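PDB 2DWC: 433aa long hypothetical phosphoribosylglycinamide formyl transferase, which is of unproven function but belongs to the PurT-like ATP-grasp proteins and binds adenosine-5'-diphosphate. Local coordinates for residues E37-G42 / M57-R62; D9-A14 / S18-L23; G31-I36 / S312-H317. One frame throughout, in Å; residues are numbered along the deposited sequence.

Contact 1: residues E37-G42 / M57-R62; sequences EAQRLG and MQVAHR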
# COMPACT_ATOMS: atom_id res chain seq x y z
N GLU B 37 -2.97 -1.47 5.52
CA GLU B 37 -3.38 -2.85 5.15
C GLU B 37 -4.78 -3.18 5.68
O GLU B 37 -5.59 -3.85 5.00
CB GLU B 37 -2.40 -3.85 5.72
CG GLU B 37 -2.77 -5.31 5.32
CD GLU B 37 -2.72 -5.56 3.79
OE1 GLU B 37 -2.01 -4.83 3.02
OE2 GLU B 37 -3.38 -6.53 3.38
N ALA B 38 -5.08 -2.67 6.87
CA ALA B 38 -6.45 -2.91 7.41
C ALA B 38 -7.48 -2.31 6.45
O ALA B 38 -8.47 -2.95 6.10
CB ALA B 38 -6.58 -2.28 8.80
N GLN B 39 -7.27 -1.06 6.03
CA GLN B 39 -8.21 -0.47 5.06
C GLN B 39 -8.29 -1.29 3.80
O GLN B 39 -9.36 -1.43 3.21
CB GLN B 39 -7.79 0.94 4.66
CG GLN B 39 -7.98 1.92 5.84
CD GLN B 39 -9.38 2.52 5.90
OE1 GLN B 39 -10.33 2.00 5.34
NE2 GLN B 39 -9.50 3.65 6.59
N ARG B 40 -7.17 -1.82 3.35
CA ARG B 40 -7.17 -2.65 2.17
C ARG B 40 -7.94 -3.98 2.30
O ARG B 40 -8.29 -4.58 1.28
CB ARG B 40 -5.74 -2.91 1.72
CG ARG B 40 -5.17 -1.75 0.90
CD ARG B 40 -3.70 -1.98 0.63
NE ARG B 40 -3.23 -1.08 -0.45
CZ ARG B 40 -1.95 -0.96 -0.77
NH1 ARG B 40 -1.01 -1.64 -0.08
NH2 ARG B 40 -1.61 -0.25 -1.83
N LEU B 41 -8.25 -4.37 3.54
CA LEU B 41 -9.02 -5.59 3.82
C LEU B 41 -10.43 -5.21 4.34
O LEU B 41 -11.18 -6.07 4.79
CB LEU B 41 -8.30 -6.43 4.87
CG LEU B 41 -6.98 -7.06 4.43
CD1 LEU B 41 -6.34 -7.80 5.58
CD2 LEU B 41 -7.29 -8.04 3.30
N GLY B 42 -10.79 -3.92 4.28
CA GLY B 42 -12.09 -3.52 4.77
C GLY B 42 -12.24 -3.65 6.29
O GLY B 42 -13.36 -3.80 6.78
N MET B 57 -3.68 8.23 12.24
CA MET B 57 -4.99 8.84 12.41
C MET B 57 -5.50 9.37 11.05
O MET B 57 -6.70 9.36 10.80
CB MET B 57 -4.91 10.03 13.39
CG MET B 57 -4.73 9.57 14.83
SD MET B 57 -4.54 11.04 15.85
CE MET B 57 -4.10 10.21 17.44
N GLN B 58 -4.59 9.80 10.17
CA GLN B 58 -5.02 10.37 8.88
C GLN B 58 -5.66 9.31 7.97
O GLN B 58 -6.58 9.60 7.21
CB GLN B 58 -3.82 11.03 8.17
CG GLN B 58 -3.38 12.33 8.94
CD GLN B 58 -2.20 12.99 8.29
OE1 GLN B 58 -2.12 13.06 7.08
NE2 GLN B 58 -1.26 13.47 9.11
N VAL B 59 -5.18 8.07 8.11
CA VAL B 59 -5.67 6.95 7.30
C VAL B 59 -6.81 6.17 8.00
O VAL B 59 -7.63 5.56 7.34
CB VAL B 59 -4.51 5.98 6.98
CG1 VAL B 59 -5.06 4.63 6.47
CG2 VAL B 59 -3.62 6.63 5.86
N ALA B 60 -6.87 6.29 9.31
CA ALA B 60 -7.87 5.59 10.10
C ALA B 60 -9.29 6.11 9.91
O ALA B 60 -9.53 7.23 9.45
CB ALA B 60 -7.48 5.69 11.58
N HIS B 61 -10.24 5.28 10.27
CA HIS B 61 -11.64 5.70 10.22
C HIS B 61 -11.95 6.72 11.34
O HIS B 61 -12.71 7.67 11.12
CB HIS B 61 -12.54 4.49 10.44
CG HIS B 61 -12.50 3.52 9.30
ND1 HIS B 61 -11.68 2.42 9.30
CD2 HIS B 61 -13.18 3.50 8.12
CE1 HIS B 61 -11.83 1.76 8.16
NE2 HIS B 61 -12.73 2.40 7.42
N ARG B 62 -11.37 6.54 12.53
CA ARG B 62 -11.64 7.48 13.64
C ARG B 62 -10.39 7.56 14.51
O ARG B 62 -9.57 6.63 14.50
CB ARG B 62 -12.74 6.91 14.58
CG ARG B 62 -14.20 7.22 14.35
CD ARG B 62 -15.02 6.71 15.62
NE ARG B 62 -14.94 5.26 15.92
CZ ARG B 62 -15.18 4.32 15.02
NH1 ARG B 62 -15.51 4.66 13.78
NH2 ARG B 62 -15.10 3.03 15.33
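A single long polar side chain, that of Gln39, ties two neighbouring elements of the Rossmann-like preATP-grasp domain together: it reaches from the last turns of helix 29-40 to Val59 and His61, where the short helix 55-59 runs out towards strand 62-65. Between these two elements the chain passes through strand 44-49 of the parallel sheet. Glutamine suits the place because it can span the gap between the backbones and still end in a donor. Its NE2 donates to Val59 O at 2.8 Å, moderately bent at 148°, and the donor stands almost in line with the C=O bond. The bend at chi2 (-88°) swings the amide over to the imidazole, while Gln39 CG brushes Val59 CG1 at 4.0 Å. NE2 also lies over one face of the His61 ring, towards its rim, with amide and ring planes 39° apart.

His61 is anchored mainly elsewhere: Val45 N bonds to ND1, and NE2 is paired with Gln58 OE1 of the second subunit, so the ring helps join the two chains. Behind Gln39 the helix closes in a Schellman motif, with Val43 N bonded to Ala38 O. Gly42 adopts the positive phi of that turn, a conformation glycine takes easily, and its N bonds to Gln39 O at 3.1 Å.

Contact 2: residues D9-A14 / S18-L23; sequences DELGTA and SAQKIL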
# COMPACT_ATOMS: atom_id res chain seq x y z
N ASP B 9 -11.89 -17.28 9.60
CA ASP B 9 -12.24 -17.62 8.22
C ASP B 9 -13.12 -16.55 7.60
O ASP B 9 -13.46 -16.64 6.43
CB ASP B 9 -13.05 -18.93 8.24
CG ASP B 9 -13.37 -19.46 6.85
OD1 ASP B 9 -12.41 -19.71 6.09
OD2 ASP B 9 -14.57 -19.64 6.54
N GLU B 10 -13.46 -15.52 8.37
CA GLU B 10 -14.42 -14.54 7.85
C GLU B 10 -14.04 -13.12 8.22
O GLU B 10 -13.38 -12.90 9.23
CB GLU B 10 -15.82 -14.86 8.45
CG GLU B 10 -16.97 -13.93 8.12
CD GLU B 10 -17.12 -12.75 9.11
OE1 GLU B 10 -16.46 -12.74 10.16
OE2 GLU B 10 -17.93 -11.84 8.84
N LEU B 11 -14.45 -12.18 7.37
CA LEU B 11 -14.29 -10.76 7.65
C LEU B 11 -15.53 -10.05 7.19
O LEU B 11 -16.09 -10.36 6.11
CB LEU B 11 -13.10 -10.15 6.88
CG LEU B 11 -11.68 -10.40 7.42
CD1 LEU B 11 -10.66 -9.85 6.41
CD2 LEU B 11 -11.50 -9.77 8.79
N GLY B 12 -15.95 -9.09 8.01
CA GLY B 12 -17.04 -8.20 7.66
C GLY B 12 -16.52 -6.91 7.03
O GLY B 12 -15.38 -6.86 6.54
N THR B 13 -17.33 -5.86 7.08
CA THR B 13 -17.00 -4.60 6.37
C THR B 13 -16.99 -3.39 7.27
O THR B 13 -17.98 -3.12 7.95
CB THR B 13 -18.07 -4.37 5.25
OG1 THR B 13 -17.97 -5.44 4.30
CG2 THR B 13 -17.83 -3.05 4.43
N ALA B 14 -15.88 -2.68 7.25
CA ALA B 14 -15.72 -1.45 8.04
C ALA B 14 -16.89 -0.50 7.78
O ALA B 14 -17.42 -0.40 6.65
CB ALA B 14 -14.40 -0.73 7.61
N SER B 18 -21.06 -5.30 10.47
CA SER B 18 -20.33 -6.59 10.39
C SER B 18 -18.81 -6.37 10.54
O SER B 18 -18.00 -7.29 10.52
CB SER B 18 -20.59 -7.29 9.05
OG SER B 18 -20.08 -6.54 7.95
N ALA B 19 -18.40 -5.13 10.75
CA ALA B 19 -16.97 -4.84 10.83
C ALA B 19 -16.13 -5.49 11.91
O ALA B 19 -16.61 -5.68 13.05
CB ALA B 19 -16.77 -3.31 10.99
N GLN B 20 -14.88 -5.82 11.54
CA GLN B 20 -13.88 -6.21 12.54
C GLN B 20 -13.21 -4.83 12.81
O GLN B 20 -13.28 -3.94 11.96
CB GLN B 20 -12.84 -7.15 11.99
CG GLN B 20 -13.29 -8.60 12.26
CD GLN B 20 -14.49 -8.93 11.38
OE1 GLN B 20 -14.46 -8.64 10.20
NE2 GLN B 20 -15.55 -9.48 11.97
N LYS B 21 -12.53 -4.68 13.94
CA LYS B 21 -11.96 -3.36 14.28
C LYS B 21 -10.64 -3.51 15.04
O LYS B 21 -10.51 -4.36 15.93
CB LYS B 21 -12.97 -2.62 15.20
CG LYS B 21 -12.53 -1.17 15.58
CD LYS B 21 -13.47 -0.64 16.68
CE LYS B 21 -14.87 -0.48 16.12
NZ LYS B 21 -15.82 0.02 17.18
N ILE B 22 -9.64 -2.74 14.63
CA ILE B 22 -8.38 -2.76 15.39
C ILE B 22 -8.23 -1.41 16.07
O ILE B 22 -8.73 -0.41 15.56
CB ILE B 22 -7.15 -2.99 14.49
CG1 ILE B 22 -7.03 -1.89 13.41
CG2 ILE B 22 -7.26 -4.42 13.88
CD1 ILE B 22 -5.73 -2.06 12.56
N LEU B 23 -7.54 -1.40 17.22
CA LEU B 23 -7.31 -0.18 17.98
C LEU B 23 -5.79 -0.03 18.06
O LEU B 23 -5.11 -0.85 18.69
CB LEU B 23 -7.91 -0.32 19.41
CG LEU B 23 -7.74 0.94 20.25
CD1 LEU B 23 -8.53 2.12 19.67
CD2 LEU B 23 -8.20 0.62 21.68
O HOH W 1 -18.29 -9.97 10.62
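The bend leading from the N-terminal arm 9-14 into strand 21-25, the first strand of the Rossmann-like sheet, is held by Gln20 and Ser18, whose side chains grip the backbone at Gly12 and Thr13. A fold in the Gln20 chain (chi2 70°) carries its amide back towards the arm. There OE1 receives Gly12 N at 2.7 Å, nearly straight (168°) and on a lone pair in the carbonyl plane, and Leu11 CD2 lies 3.5 Å from the same oxygen. Ser18 OG takes Thr13 N at 3.0 Å, and the same hydroxyl bonds to Pro357 O of the second subunit. Gly12 has only hydrogens on this side, letting Ser18 O approach its CA to 3.2 Å in a C-H...O contact. The small methyl of Ala19 fits against Thr13 O and Ala14 CA.

One water completes the cluster: it donates to Glu10 OE2 at 2.6 Å and to Ser18 O at 2.7 Å, and accepts from Gln20 NE2. Glu10 and Leu11 also pair antiparallel with a strand of the second subunit. Both direct hydrogen bonds run from a backbone N-H to a side-chain oxygen, where the arm leads into the opening strand of a Rossmann-like preATP-grasp domain.

Contact 3: residues G31-I36 / S312-H317; sequences GKEIAI and SEFALH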
# COMPACT_ATOMS: atom_id res chain seq x y z
N GLY B 31 2.24 2.38 12.66
CA GLY B 31 0.80 2.22 12.77
C GLY B 31 0.10 2.65 11.49
O GLY B 31 -0.95 2.10 11.10
N LYS B 32 0.65 3.65 10.80
CA LYS B 32 0.01 4.11 9.55
C LYS B 32 -0.02 2.97 8.52
O LYS B 32 -1.04 2.80 7.83
CB LYS B 32 0.81 5.30 8.97
CG LYS B 32 0.19 5.90 7.73
CD LYS B 32 1.10 7.08 7.25
CE LYS B 32 0.34 7.99 6.31
NZ LYS B 32 1.27 9.06 5.78
N GLU B 33 1.09 2.23 8.38
CA GLU B 33 1.10 1.12 7.43
C GLU B 33 0.21 -0.05 7.87
O GLU B 33 -0.41 -0.73 7.02
CB GLU B 33 2.56 0.68 7.12
CG GLU B 33 3.24 1.69 6.16
CD GLU B 33 2.72 1.61 4.70
OE1 GLU B 33 2.99 2.58 3.93
OE2 GLU B 33 2.07 0.60 4.30
N ILE B 34 0.06 -0.28 9.18
CA ILE B 34 -0.88 -1.33 9.62
C ILE B 34 -2.30 -0.83 9.25
O ILE B 34 -3.15 -1.58 8.77
CB ILE B 34 -0.82 -1.53 11.15
CG1 ILE B 34 0.55 -2.10 11.54
CG2 ILE B 34 -1.96 -2.49 11.62
CD1 ILE B 34 0.79 -2.09 13.04
N ALA B 35 -2.55 0.47 9.43
CA ALA B 35 -3.87 0.99 9.10
C ALA B 35 -4.16 0.85 7.61
O ALA B 35 -5.30 0.60 7.21
CB ALA B 35 -3.98 2.50 9.54
N ILE B 36 -3.14 1.09 6.79
CA ILE B 36 -3.33 0.96 5.34
C ILE B 36 -3.66 -0.48 4.95
O ILE B 36 -4.56 -0.72 4.14
CB ILE B 36 -2.05 1.49 4.60
CG1 ILE B 36 -2.08 3.01 4.61
CG2 ILE B 36 -2.07 1.06 3.12
CD1 ILE B 36 -0.78 3.63 4.14
N SER B 312 4.10 -6.95 3.83
CA SER B 312 5.15 -6.25 4.59
C SER B 312 4.98 -6.68 6.05
O SER B 312 4.00 -7.34 6.40
CB SER B 312 4.92 -4.71 4.57
OG SER B 312 3.72 -4.45 5.32
N GLU B 313 5.91 -6.28 6.91
CA GLU B 313 5.79 -6.66 8.32
C GLU B 313 4.47 -6.15 8.90
O GLU B 313 3.95 -6.72 9.85
CB GLU B 313 6.97 -6.13 9.19
CG GLU B 313 7.16 -4.60 9.12
CD GLU B 313 8.04 -4.07 10.27
OE1 GLU B 313 8.42 -2.87 10.19
OE2 GLU B 313 8.31 -4.83 11.23
N PHE B 314 3.95 -5.04 8.36
CA PHE B 314 2.69 -4.48 8.89
C PHE B 314 1.49 -5.34 8.57
O PHE B 314 0.60 -5.52 9.42
CB PHE B 314 2.55 -3.05 8.34
CG PHE B 314 3.79 -2.26 8.56
CD1 PHE B 314 4.19 -1.94 9.84
CD2 PHE B 314 4.61 -1.92 7.47
CE1 PHE B 314 5.41 -1.28 10.08
CE2 PHE B 314 5.83 -1.26 7.68
CZ PHE B 314 6.24 -0.95 8.99
N ALA B 315 1.45 -5.84 7.33
CA ALA B 315 0.39 -6.70 6.90
C ALA B 315 0.56 -8.08 7.56
O ALA B 315 -0.44 -8.73 7.86
CB ALA B 315 0.41 -6.86 5.34
N LEU B 316 1.80 -8.50 7.80
CA LEU B 316 2.02 -9.82 8.46
C LEU B 316 1.48 -9.70 9.88
O LEU B 316 0.81 -10.60 10.37
CB LEU B 316 3.49 -10.18 8.52
CG LEU B 316 4.05 -10.60 7.15
CD1 LEU B 316 5.57 -10.69 7.20
CD2 LEU B 316 3.42 -11.96 6.72
N HIS B 317 1.78 -8.59 10.54
CA HIS B 317 1.30 -8.38 11.91
C HIS B 317 -0.22 -8.36 11.92
O HIS B 317 -0.85 -9.00 12.75
CB HIS B 317 1.81 -7.02 12.43
CG HIS B 317 1.67 -6.83 13.91
ND1 HIS B 317 2.14 -7.73 14.84
CD2 HIS B 317 1.17 -5.78 14.61
CE1 HIS B 317 1.95 -7.24 16.05
NE2 HIS B 317 1.36 -6.06 15.95
O HOH W 2 2.35 -2.28 4.33
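Phe314 lays one face of its ring against CB of Glu33, a CH-pi contact between helix 29-40 of the Rossmann-like domain and helix 313-322, far along the chain. CB sits 3.7 Å from the ring centroid, 29° off the normal, and Glu313 CG covers the opposite face, so the ring is sandwiched between aliphatic parts of two glutamates. The helix segments cross at -62° with their axes 8.3 Å apart, a span that the flat phenyl helps to fill.

Ile34 continues the apolar seam: its CG1 touches Phe314 CB at 3.9 Å, and its CD1 meets the edge of the His317 ring at CD2. Isoleucine suits the place because its CG1-CD1 branch is long enough to serve both neighbours. His317 is held in turn by Ile275 N, which bonds to ND1.

A kink in the Glu33 chain (chi2 -72°) turns its carboxylate away from the phenyl and towards Arg40 of the second subunit, its salt-bridge partner. Ser312 is the N-cap of helix 313-322, where OG accepts weak bonds from Phe314 N and Ala315 N. A bridging water joins these polar ends, donating to Glu33 OE2 at 2.9 Å and lying 2.8 Å from Ser312 OG.

All three contacts are buried and border the second subunit, but they lie at different distances from the centre of the chain. Contact 3 is about 11 Å away, contact 1 about 20 Å and contact 2 about 25 Å, measured between centres. Contacts 1 and 3 share helix 29-40; Val59 CG1 of contact 1 packs on Ile36 and Ala35 of that helix. Contact 2 lies at the start of the preceding strand and meets contact 1 where Gly42 O and Ala14 N probably bond at 2.8 Å. The chemistry also differs: contact 3 is mainly aromatic and aliphatic, with a water at its polar rim, contact 1 hangs on one amide, and contact 2 relies on polar groups and water.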